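Local coordinates for protein carbohydrate kinase, FGGY (Rhodospirillum rubrum, PDB 3IFR) that probably transfers a phosphate group from ATP to D-xylulose, as a sugar kinase of the FGGY family, at residues 18-23 with 31-36; 8-13 with 61-66; 247-252 with 435-440; 79-84 with 241-246; 73-78 with 231-236. One frame throughout, in Å; residues are numbered along the deposited sequence.

Contact 1. Residues 18-23 with 31-36; sequences STIAIL and VAVASR
Leu23 lies alongside Val31, the two side chains pointing the same way, with Leu23 CD2 3.8 Å from Val31 CG1. Leu23 CG stands opposite the backbone N (chi1 -177°), which carries the branch onward to the indole of Trp75. On the other face of the sheet, Ile22 and Val33 also run side by side. Ile22 CG2 is 4.0 Å from both Val33 CG1 and Val33 CG2, while the longer arm of Ile22, turned between N and C (chi1 69°), leads CD1 off to Ala438 and Val439 of helix 437-448.

The backbones form an antiparallel hairpin, strands 18-25 and 29-37, at the border of the mixed sheet of the N-terminal actin-like domain. Ala21 and Ala34 are a hydrogen-bonded pair, N to O 2.8 Å in each direction and close to straight, and Thr19 with Arg36 is another. Near the turn the register slips: Leu23 O receives Val31 N at 2.7 Å and Ala32 N at 3.3 Å, both weak bonds, so two residues face one in a classic beta bulge.

At the far end the Arg36 guanidinium folds back, NH1 giving a hydrogen bond of 2.6 Å to Ser35 O, which lies in the guanidinium plane although NH1 is tilted from the carbonyl plane. NH2 forms a salt bridge to Glu65 of helix 52-70. Thr19 OG1 is hydrogen-bonded to Asn58 on the same helix, over the face lined by Ala21 and Ala34.

Contact 2. Residues 8-13 with 61-66; sequences QVIGLD and AVLAEL
Ile10 points from strand 8-14 into helix 52-70, and its branches divide at CB. With CG2 opposite the backbone N, that methyl faces the helix and settles 4.0 Å from Leu63 CD2, close to Leu66 CD2 as well. CG1 takes the other branch and passes Leu66 CD2 at 4.1 Å. It ends in CD1, which meets the same methyl at 4.1 Å, the two side chains approaching tip to tip. One leucine methyl is thus embraced by three carbons of the isoleucine.

Two residues on, Leu12 slants across Val62, CD1 to CG1 3.8 Å, and touches Leu63 more loosely through CD2. The helix runs nearly antiparallel to the strand, at 152° with axes 10.2 Å apart, the spacing of a helix laid over a sheet. It leads from the hairpin 18-37 to strand 77-84. An alanine at Ile10 would take away all three of these carbons and is likely to open a gap beneath the helix, where Leu63 CD2 and Leu66 CD2 lose their isoleucine contacts.

Every touching residue is buried and aliphatic, so the helix is held here by dispersion and the exclusion of water rather than by directional bonds.

Contact 3. Residues 247-252 with 435-440; sequences IASALA and LGSAVG
The flat groups where Ala248 meets Gly440 are peptide units, for neither segment carries a ring, carboxylate or amide side chain. The Ala248 carbonyl O receives the CA-H of Gly440 at 3.1 Å, and Ala248 CB lies 3.6 Å from the carbonyl O of Ser437. Leu251 CD2 comes to 3.6 Å from the carbonyl O of Gly440. Gly440 has no side chain, which lets the backbones come to 4.0 Å between the CA atoms of Ala248 and Gly440; a CB there would collide with Ala248 O.

This is a close helix-helix contact between helix 245-252 and the start of helix 437-448, built on glycine and alanine. The first helix belongs to the N-terminal FGGY part of the sequence and the second to the C-terminal part, consistent with a contact joining the two halves of the kinase, whose actin-like architecture pairs two related domains.

Ala252 CB rests 3.7 Å from Val439 CG1, the branch that stands opposite its backbone N (chi1 171°). At the other end Ser249 OG and Ser437 OG are linked by a weak hydrogen bond of 3.3 Å. The stronger partner of Ser437 OG is the carbonyl O of Asp245, one turn earlier in the first helix.

Contact 4. Residues 79-84 with 241-246; sequences GICVTG and GGAADH
Three hydrogen bonds join Thr83 and its neighbours to 241-246. Ala243 N gives to Val82 O at 2.9 Å, Thr83 OG1 gives to Ala243 O at 2.8 Å, and Asp245 N gives a longer bond of 3.2 Å to Gly84 O. The hydroxyl approaches Ala243 O from above the carbonyl plane, 54° out of it, and is set there by a chi1 of 178°. Two CA-H...O contacts support these bonds, Gly242 CA to Val82 O and Thr83 CA to Ala243 O, each 3.1 Å.

The apolar part is small. Ala243 CB touches Thr83 CB at 3.8 Å and Cys81 SG at 3.9 Å.

Asp245, with CG turned between its own N and carbonyl carbon, lays its carboxylate carbon against the Gly84 carbonyl O, while OD1 accepts a weak bond from His246 N. Replacing Asp245 by an alanine would probably cost His246 N that weak bond and uncover part of the Gly84 carbonyl.

Ala244 occupies the N-cap position, so the chain passes here from strand 238-244 straight into helix 245-252. Strand 77-84 lies between strands 8-14 and 238-244, parallel to both. Helix 437-448 touches Cys81 and Thr83 on one face, and helix 163-172 meets Val82 on the other.

Contact 5. Residues 73-78 with 231-236; sequences SDWRPG and TGLPTG
Trp75 faces Gly232 and Leu233 with the edge of its indole. Leu233 CD1 sits near the ring plane, 4.2 Å from CZ2, and the two side chains cross at about a right angle. A water also lies in that plane, taking the NE1 hydrogen at 2.9 Å and giving one to Gly232 O at 2.9 Å, so the indole N-H reaches the loop through a bridge rather than directly. The prolines also touch: Pro77 CG is 4.0 Å from Pro234 CD, the rings slanting across each other.

The ring is fixed from within its own segment as well. Pro77 CD lies 3.6 Å above the indole plane, over the centre of one face, and a chi1 of -177° swings the side chain out to meet the loop 231-236.

On the loop side, Gly232 takes a positive phi (88°) as the chain leaves helix 225-231, a conformation suited to glycine. Thr231 OG1 accepts from Leu233 N at 3.3 Å, an ST turn that steadies this bend. Further out, Lys67 of helix 52-70 gives a second hydrogen bond to Gly232 O. Gln8 bonds to the backbone of Asp74 and Arg76 on either side of Trp75, and Asp74 and Arg76 are tied by a salt bridge between OD2 and NH1.

Apolar edges and proline rings thus supply most of the touching surface, while the polar link is carried by water, which serves the indole nitrogen and is one of two donors to the Gly232 carbonyl, the other being Lys67 NZ.

Overall arrangement
Contacts 1, 2, 4 and 5 all reach the same mixed sheet, in the N-terminal FGGY part of the chain. Contact 1 is nested along the chain inside the loop closed by contact 2, their centres about 6 Å apart. Contacts 4 and 5 share strand 77-84 and alternate in sequence, their centres about 18 Å apart at opposite ends of that strand. Contacts 3 and 4, their centres about 9 Å apart, share helix 245-252, and contact 3 draws in helix 437-448 from the C-terminal part. That helix also covers one face of the sheet, consistent with the sheet core of contacts 1, 2 and 4 being tied to the junction between the two halves of the kinase.

Contact 1. Residues 18-23 with 31-36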
# COMPACT_ATOMS: atom_id res chain seq x y z
N SER A 18 4.47 -0.50 13.45
CA SER A 18 4.58 0.79 14.08
C SER A 18 3.27 1.64 14.10
O SER A 18 2.56 1.68 13.10
CB SER A 18 5.67 1.51 13.34
OG SER A 18 6.10 2.55 14.13
N THR A 19 2.95 2.29 15.22
CA THR A 19 1.80 3.17 15.31
C THR A 19 2.32 4.59 15.42
O THR A 19 3.05 4.91 16.33
CB THR A 19 0.91 2.91 16.55
OG1 THR A 19 0.42 1.58 16.53
CG2 THR A 19 -0.28 3.87 16.57
N ILE A 20 1.92 5.45 14.48
CA ILE A 20 2.55 6.74 14.31
C ILE A 20 1.47 7.77 14.27
O ILE A 20 0.47 7.55 13.59
CB ILE A 20 3.32 6.79 13.01
CG1 ILE A 20 4.47 5.78 13.05
CG2 ILE A 20 3.86 8.19 12.76
CD1 ILE A 20 5.09 5.51 11.67
N ALA A 21 1.64 8.86 15.00
CA ALA A 21 0.70 9.99 14.93
C ALA A 21 1.47 11.28 14.71
O ALA A 21 2.56 11.46 15.27
CB ALA A 21 -0.09 10.12 16.20
N ILE A 22 0.86 12.19 13.96
CA ILE A 22 1.46 13.50 13.74
C ILE A 22 0.47 14.65 13.95
O ILE A 22 -0.75 14.50 13.74
CB ILE A 22 2.02 13.63 12.32
CG1 ILE A 22 0.85 13.64 11.33
CG2 ILE A 22 2.98 12.45 12.05
CD1 ILE A 22 1.29 13.53 9.87
N LEU A 23 1.03 15.78 14.37
CA LEU A 23 0.28 16.99 14.54
C LEU A 23 0.81 17.94 13.51
O LEU A 23 2.02 18.24 13.48
CB LEU A 23 0.51 17.58 15.92
CG LEU A 23 -0.31 18.85 16.25
CD1 LEU A 23 -1.83 18.59 16.18
CD2 LEU A 23 0.05 19.43 17.62
N VAL A 31 4.10 19.92 13.66
CA VAL A 31 4.39 20.34 15.02
C VAL A 31 5.00 19.19 15.85
O VAL A 31 5.89 19.42 16.63
CB VAL A 31 3.12 20.87 15.72
CG1 VAL A 31 3.43 21.18 17.15
CG2 VAL A 31 2.58 22.09 15.03
N ALA A 32 4.51 17.96 15.69
CA ALA A 32 4.98 16.83 16.50
C ALA A 32 4.77 15.48 15.84
O ALA A 32 3.84 15.30 15.05
CB ALA A 32 4.28 16.82 17.89
N VAL A 33 5.61 14.51 16.20
CA VAL A 33 5.45 13.14 15.71
C VAL A 33 5.62 12.20 16.88
O VAL A 33 6.58 12.34 17.62
CB VAL A 33 6.50 12.79 14.59
CG1 VAL A 33 6.27 11.40 14.02
CG2 VAL A 33 6.41 13.79 13.48
N ALA A 34 4.68 11.28 17.08
CA ALA A 34 4.88 10.20 18.06
C ALA A 34 4.73 8.80 17.46
O ALA A 34 3.89 8.58 16.59
CB ALA A 34 3.96 10.37 19.26
N SER A 35 5.54 7.84 17.94
CA SER A 35 5.42 6.46 17.50
C SER A 35 5.53 5.43 18.61
O SER A 35 5.95 5.72 19.72
CB SER A 35 6.42 6.14 16.40
OG SER A 35 7.72 6.01 16.93
N ARG A 36 5.13 4.20 18.28
CA ARG A 36 5.20 3.09 19.21
C ARG A 36 5.26 1.84 18.36
O ARG A 36 4.56 1.73 17.34
CB ARG A 36 3.95 3.02 20.12
CG ARG A 36 3.78 4.13 21.18
CD ARG A 36 4.94 4.17 22.18
NE ARG A 36 4.70 5.13 23.27
CZ ARG A 36 4.97 6.43 23.17
NH1 ARG A 36 5.47 6.89 22.04
NH2 ARG A 36 4.74 7.26 24.19

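Contact 2. Residues 8-13 with 61-66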
# COMPACT_ATOMS: atom_id res chain seq x y z
N GLN A 8 -5.05 23.42 12.80
CA GLN A 8 -4.35 22.21 13.19
C GLN A 8 -5.11 20.91 12.97
O GLN A 8 -6.33 20.86 13.07
CB GLN A 8 -3.99 22.34 14.67
CG GLN A 8 -2.68 23.04 14.95
CD GLN A 8 -2.19 22.74 16.32
OE1 GLN A 8 -2.86 22.06 17.10
NE2 GLN A 8 -1.02 23.24 16.64
N VAL A 9 -4.36 19.84 12.72
CA VAL A 9 -4.96 18.62 12.21
C VAL A 9 -4.09 17.42 12.58
O VAL A 9 -2.88 17.56 12.68
CB VAL A 9 -5.22 18.82 10.66
CG1 VAL A 9 -4.30 17.99 9.80
CG2 VAL A 9 -6.66 18.62 10.33
N ILE A 10 -4.68 16.25 12.81
CA ILE A 10 -3.89 15.07 13.20
C ILE A 10 -4.09 13.88 12.27
O ILE A 10 -5.21 13.54 11.92
CB ILE A 10 -4.26 14.58 14.61
CG1 ILE A 10 -3.76 15.55 15.69
CG2 ILE A 10 -3.75 13.15 14.90
CD1 ILE A 10 -4.29 15.17 17.03
N GLY A 11 -2.99 13.23 11.90
CA GLY A 11 -3.07 11.91 11.29
C GLY A 11 -2.48 10.83 12.19
O GLY A 11 -1.42 11.01 12.82
N LEU A 12 -3.17 9.69 12.24
CA LEU A 12 -2.76 8.56 13.02
C LEU A 12 -2.63 7.35 12.07
O LEU A 12 -3.53 7.08 11.27
CB LEU A 12 -3.83 8.29 14.08
CG LEU A 12 -3.72 6.99 14.91
CD1 LEU A 12 -2.43 6.99 15.77
CD2 LEU A 12 -4.92 6.78 15.80
N ASP A 13 -1.53 6.61 12.16
CA ASP A 13 -1.30 5.48 11.26
C ASP A 13 -1.11 4.18 12.08
O ASP A 13 -0.11 4.00 12.80
CB ASP A 13 -0.09 5.78 10.36
CG ASP A 13 0.40 4.56 9.59
OD1 ASP A 13 -0.37 3.60 9.41
OD2 ASP A 13 1.59 4.56 9.18
N ALA A 61 -1.37 6.26 23.53
CA ALA A 61 -0.04 6.77 23.94
C ALA A 61 0.50 7.89 23.04
O ALA A 61 1.04 8.91 23.51
CB ALA A 61 0.98 5.64 23.98
N VAL A 62 0.39 7.64 21.75
CA VAL A 62 0.94 8.49 20.71
C VAL A 62 0.12 9.78 20.56
O VAL A 62 0.66 10.84 20.36
CB VAL A 62 0.89 7.64 19.44
CG1 VAL A 62 0.02 8.25 18.38
CG2 VAL A 62 2.25 7.20 18.99
N LEU A 63 -1.20 9.70 20.67
CA LEU A 63 -2.03 10.92 20.67
C LEU A 63 -1.72 11.78 21.90
O LEU A 63 -1.44 12.95 21.78
CB LEU A 63 -3.54 10.61 20.58
CG LEU A 63 -3.96 9.90 19.30
CD1 LEU A 63 -5.43 9.39 19.32
CD2 LEU A 63 -3.73 10.83 18.14
N ALA A 64 -1.79 11.20 23.10
CA ALA A 64 -1.39 11.92 24.30
C ALA A 64 0.03 12.50 24.21
O ALA A 64 0.30 13.63 24.62
CB ALA A 64 -1.51 11.02 25.47
N GLU A 65 0.97 11.75 23.65
CA GLU A 65 2.34 12.27 23.53
C GLU A 65 2.39 13.49 22.60
O GLU A 65 3.17 14.41 22.82
CB GLU A 65 3.31 11.20 23.05
CG GLU A 65 4.74 11.72 23.02
CD GLU A 65 5.73 10.72 22.49
OE1 GLU A 65 5.76 9.58 23.03
OE2 GLU A 65 6.49 11.06 21.56
N LEU A 66 1.54 13.49 21.57
CA LEU A 66 1.43 14.63 20.66
C LEU A 66 1.13 15.91 21.44
O LEU A 66 1.78 16.94 21.22
CB LEU A 66 0.31 14.39 19.65
CG LEU A 66 0.66 14.20 18.18
CD1 LEU A 66 1.92 13.37 18.01
CD2 LEU A 66 -0.53 13.66 17.36

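Contact 3. Residues 247-252 with 435-440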
# COMPACT_ATOMS: atom_id res chain seq x y z
N ILE A 247 -2.95 4.27 -0.10
CA ILE A 247 -3.59 5.37 -0.77
C ILE A 247 -3.27 6.73 -0.10
O ILE A 247 -3.03 7.72 -0.78
CB ILE A 247 -5.14 5.19 -0.88
CG1 ILE A 247 -5.47 3.74 -1.26
CG2 ILE A 247 -5.70 6.18 -1.93
CD1 ILE A 247 -4.83 3.35 -2.59
N ALA A 248 -3.27 6.78 1.24
CA ALA A 248 -2.93 8.01 1.93
C ALA A 248 -1.48 8.33 1.64
O ALA A 248 -1.11 9.50 1.47
CB ALA A 248 -3.18 7.91 3.42
N SER A 249 -0.65 7.30 1.54
CA SER A 249 0.73 7.51 1.11
C SER A 249 0.78 8.08 -0.30
O SER A 249 1.56 8.98 -0.57
CB SER A 249 1.57 6.23 1.18
OG SER A 249 2.34 6.24 2.35
N ALA A 250 -0.06 7.58 -1.21
CA ALA A 250 -0.04 8.13 -2.57
C ALA A 250 -0.40 9.63 -2.52
O ALA A 250 0.32 10.47 -3.03
CB ALA A 250 -0.96 7.37 -3.49
N LEU A 251 -1.51 9.95 -1.89
CA LEU A 251 -1.90 11.35 -1.66
C LEU A 251 -0.75 12.22 -1.14
O LEU A 251 -0.48 13.27 -1.66
CB LEU A 251 -3.02 11.38 -0.63
CG LEU A 251 -3.56 12.78 -0.39
CD1 LEU A 251 -4.01 13.38 -1.72
CD2 LEU A 251 -4.68 12.76 0.66
N ALA A 252 -0.09 11.79 -0.09
CA ALA A 252 1.03 12.56 0.49
C ALA A 252 2.13 12.74 -0.51
O ALA A 252 2.85 13.74 -0.47
CB ALA A 252 1.57 11.87 1.78
N LEU A 435 7.63 10.26 7.11
CA LEU A 435 6.58 10.12 8.10
C LEU A 435 5.50 9.20 7.58
O LEU A 435 4.76 8.63 8.36
CB LEU A 435 5.95 11.47 8.40
CG LEU A 435 6.74 12.29 9.40
CD1 LEU A 435 8.21 12.22 9.07
CD2 LEU A 435 6.24 13.75 9.42
N GLY A 436 5.36 9.11 6.25
CA GLY A 436 4.46 8.14 5.64
C GLY A 436 2.98 8.47 5.41
O GLY A 436 2.60 9.57 4.94
N SER A 437 2.15 7.46 5.72
CA SER A 437 0.71 7.49 5.50
C SER A 437 0.00 8.47 6.43
O SER A 437 -1.10 8.96 6.11
CB SER A 437 0.11 6.10 5.74
OG SER A 437 0.80 5.07 5.06
N ALA A 438 0.62 8.74 7.57
CA ALA A 438 -0.05 9.59 8.57
C ALA A 438 -0.32 10.92 7.96
O ALA A 438 -1.33 11.55 8.25
CB ALA A 438 0.77 9.76 9.82
N VAL A 439 0.61 11.34 7.10
CA VAL A 439 0.47 12.59 6.36
C VAL A 439 -0.72 12.63 5.39
O VAL A 439 -1.43 13.66 5.28
CB VAL A 439 1.74 12.95 5.54
CG1 VAL A 439 1.42 14.14 4.65
CG2 VAL A 439 2.93 13.22 6.46
N GLY A 440 -0.91 11.54 4.63
CA GLY A 440 -2.05 11.43 3.74
C GLY A 440 -3.28 11.58 4.63
O GLY A 440 -4.30 12.16 4.24

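Contact 4. Residues 79-84 with 241-246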
# COMPACT_ATOMS: atom_id res chain seq x y z
N GLY A 79 -9.39 18.32 13.70
CA GLY A 79 -9.93 17.09 13.17
C GLY A 79 -8.88 16.00 13.18
O GLY A 79 -7.69 16.29 13.28
N ILE A 80 -9.29 14.74 13.11
CA ILE A 80 -8.32 13.64 13.07
C ILE A 80 -8.75 12.64 12.00
O ILE A 80 -9.94 12.37 11.83
CB ILE A 80 -8.23 12.93 14.41
CG1 ILE A 80 -7.35 11.69 14.30
CG2 ILE A 80 -9.59 12.53 14.87
CD1 ILE A 80 -6.78 11.27 15.59
N CYS A 81 -7.79 12.11 11.25
CA CYS A 81 -8.09 10.97 10.36
C CYS A 81 -7.19 9.79 10.73
O CYS A 81 -5.97 9.94 11.00
CB CYS A 81 -7.96 11.36 8.88
SG CYS A 81 -8.19 9.98 7.69
N VAL A 82 -7.78 8.60 10.76
CA VAL A 82 -7.02 7.40 11.06
C VAL A 82 -6.84 6.55 9.80
O VAL A 82 -7.82 6.20 9.13
CB VAL A 82 -7.74 6.55 12.12
CG1 VAL A 82 -6.91 5.34 12.50
CG2 VAL A 82 -8.03 7.38 13.39
N THR A 83 -5.60 6.17 9.51
CA THR A 83 -5.28 5.24 8.44
C THR A 83 -4.54 4.02 9.09
O THR A 83 -4.23 4.03 10.30
CB THR A 83 -4.41 5.98 7.40
OG1 THR A 83 -4.02 5.12 6.33
CG2 THR A 83 -3.16 6.54 8.07
N GLY A 84 -4.31 2.98 8.29
CA GLY A 84 -3.55 1.83 8.73
C GLY A 84 -3.54 0.75 7.65
O GLY A 84 -4.11 0.91 6.58
N GLY A 241 -13.56 9.73 7.92
CA GLY A 241 -13.54 8.36 7.49
C GLY A 241 -12.12 7.80 7.60
O GLY A 241 -11.15 8.52 7.37
N GLY A 242 -11.99 6.53 7.95
CA GLY A 242 -10.68 5.91 7.90
C GLY A 242 -10.14 5.81 6.48
O GLY A 242 -10.91 5.70 5.51
N ALA A 243 -8.84 5.81 6.39
CA ALA A 243 -8.13 5.93 5.15
C ALA A 243 -7.27 4.74 4.93
O ALA A 243 -6.60 4.33 5.78
CB ALA A 243 -7.32 7.16 5.18
N ALA A 244 -7.31 4.18 3.75
CA ALA A 244 -6.41 3.11 3.41
C ALA A 244 -4.92 3.53 3.36
O ALA A 244 -4.60 4.40 2.67
CB ALA A 244 -6.83 2.47 2.15
N ASP A 245 -4.05 2.90 4.11
CA ASP A 245 -2.68 3.36 4.21
C ASP A 245 -1.88 3.62 2.95
O ASP A 245 -1.28 4.64 2.86
CB ASP A 245 -1.84 2.62 5.26
CG ASP A 245 -1.52 1.20 4.89
OD1 ASP A 245 -2.01 0.65 3.93
OD2 ASP A 245 -0.75 0.64 5.58
N HIS A 246 -1.86 2.71 1.99
CA HIS A 246 -1.10 2.95 0.80
C HIS A 246 -1.64 4.09 -0.07
O HIS A 246 -0.90 4.78 -0.65
CB HIS A 246 -0.80 1.65 0.03
CG HIS A 246 -2.00 1.00 -0.56
ND1 HIS A 246 -3.01 0.50 0.21
CD2 HIS A 246 -2.34 0.76 -1.84
CE1 HIS A 246 -3.93 -0.01 -0.57
NE2 HIS A 246 -3.55 0.13 -1.81

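Contact 5. Residues 73-78 with 231-236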
# COMPACT_ATOMS: atom_id res chain seq x y z
N SER A 73 -0.21 25.24 24.89
CA SER A 73 -0.22 26.52 24.20
C SER A 73 -0.06 26.38 22.66
O SER A 73 -0.26 27.35 21.92
CB SER A 73 0.92 27.36 24.76
OG SER A 73 2.13 26.90 24.19
N ASP A 74 0.31 25.20 22.16
CA ASP A 74 0.31 24.96 20.72
C ASP A 74 -0.52 23.71 20.35
O ASP A 74 -0.26 23.03 19.34
CB ASP A 74 1.74 24.85 20.16
CG ASP A 74 1.78 24.96 18.64
OD1 ASP A 74 2.60 24.22 18.01
OD2 ASP A 74 1.01 25.78 18.05
N TRP A 75 -1.53 23.44 21.19
CA TRP A 75 -2.44 22.32 21.02
C TRP A 75 -3.84 22.84 20.59
O TRP A 75 -4.59 23.31 21.42
CB TRP A 75 -2.55 21.57 22.35
CG TRP A 75 -3.41 20.32 22.36
CD1 TRP A 75 -4.56 20.10 23.10
CD2 TRP A 75 -3.17 19.10 21.64
NE1 TRP A 75 -5.04 18.82 22.87
CE2 TRP A 75 -4.21 18.19 21.98
CE3 TRP A 75 -2.19 18.68 20.75
CZ2 TRP A 75 -4.27 16.91 21.45
CZ3 TRP A 75 -2.27 17.41 20.22
CH2 TRP A 75 -3.29 16.54 20.56
N ARG A 76 -4.18 22.76 19.32
CA ARG A 76 -5.55 23.15 18.93
C ARG A 76 -6.03 22.30 17.75
O ARG A 76 -6.38 22.83 16.72
CB ARG A 76 -5.60 24.66 18.62
CG ARG A 76 -4.43 25.11 17.75
CD ARG A 76 -4.31 26.65 17.44
NE ARG A 76 -2.90 27.01 17.32
CZ ARG A 76 -2.16 26.84 16.22
NH1 ARG A 76 -0.87 27.16 16.21
NH2 ARG A 76 -2.71 26.35 15.12
N PRO A 77 -6.02 20.96 17.91
CA PRO A 77 -6.40 20.06 16.82
C PRO A 77 -7.86 20.21 16.45
O PRO A 77 -8.71 20.29 17.34
CB PRO A 77 -6.13 18.67 17.43
CG PRO A 77 -6.14 18.91 18.89
CD PRO A 77 -5.44 20.20 19.02
N GLY A 78 -8.16 20.22 15.15
CA GLY A 78 -9.48 20.55 14.65
C GLY A 78 -10.15 19.39 13.93
O GLY A 78 -11.32 19.47 13.58
N THR A 231 -7.46 9.25 25.42
CA THR A 231 -6.48 9.74 24.44
C THR A 231 -5.93 11.16 24.62
O THR A 231 -4.90 11.49 24.04
CB THR A 231 -7.00 9.63 23.00
OG1 THR A 231 -8.08 10.56 22.83
CG2 THR A 231 -7.49 8.21 22.72
N GLY A 232 -6.61 12.00 25.41
CA GLY A 232 -6.23 13.41 25.49
C GLY A 232 -6.90 14.29 24.44
O GLY A 232 -6.99 15.51 24.59
N LEU A 233 -7.36 13.69 23.34
CA LEU A 233 -8.08 14.44 22.30
C LEU A 233 -9.24 15.24 22.90
O LEU A 233 -9.91 14.80 23.84
CB LEU A 233 -8.61 13.51 21.20
CG LEU A 233 -7.73 13.24 19.96
CD1 LEU A 233 -6.28 13.50 20.20
CD2 LEU A 233 -7.93 11.84 19.28
N PRO A 234 -9.49 16.43 22.35
CA PRO A 234 -10.61 17.23 22.86
C PRO A 234 -11.91 16.48 22.66
O PRO A 234 -12.09 15.78 21.67
CB PRO A 234 -10.60 18.49 21.96
CG PRO A 234 -9.26 18.53 21.35
CD PRO A 234 -8.77 17.09 21.26
N THR A 235 -12.82 16.61 23.61
CA THR A 235 -14.13 16.01 23.46
C THR A 235 -14.82 16.54 22.18
O THR A 235 -14.71 17.72 21.85
CB THR A 235 -14.98 16.31 24.69
OG1 THR A 235 -14.32 15.77 25.84
CG2 THR A 235 -16.35 15.69 24.55
N GLY A 236 -15.52 15.68 21.46
CA GLY A 236 -16.23 16.16 20.28
C GLY A 236 -15.41 16.45 19.02
O GLY A 236 -15.97 16.79 18.00
O HOH W 1 -7.58 18.34 24.27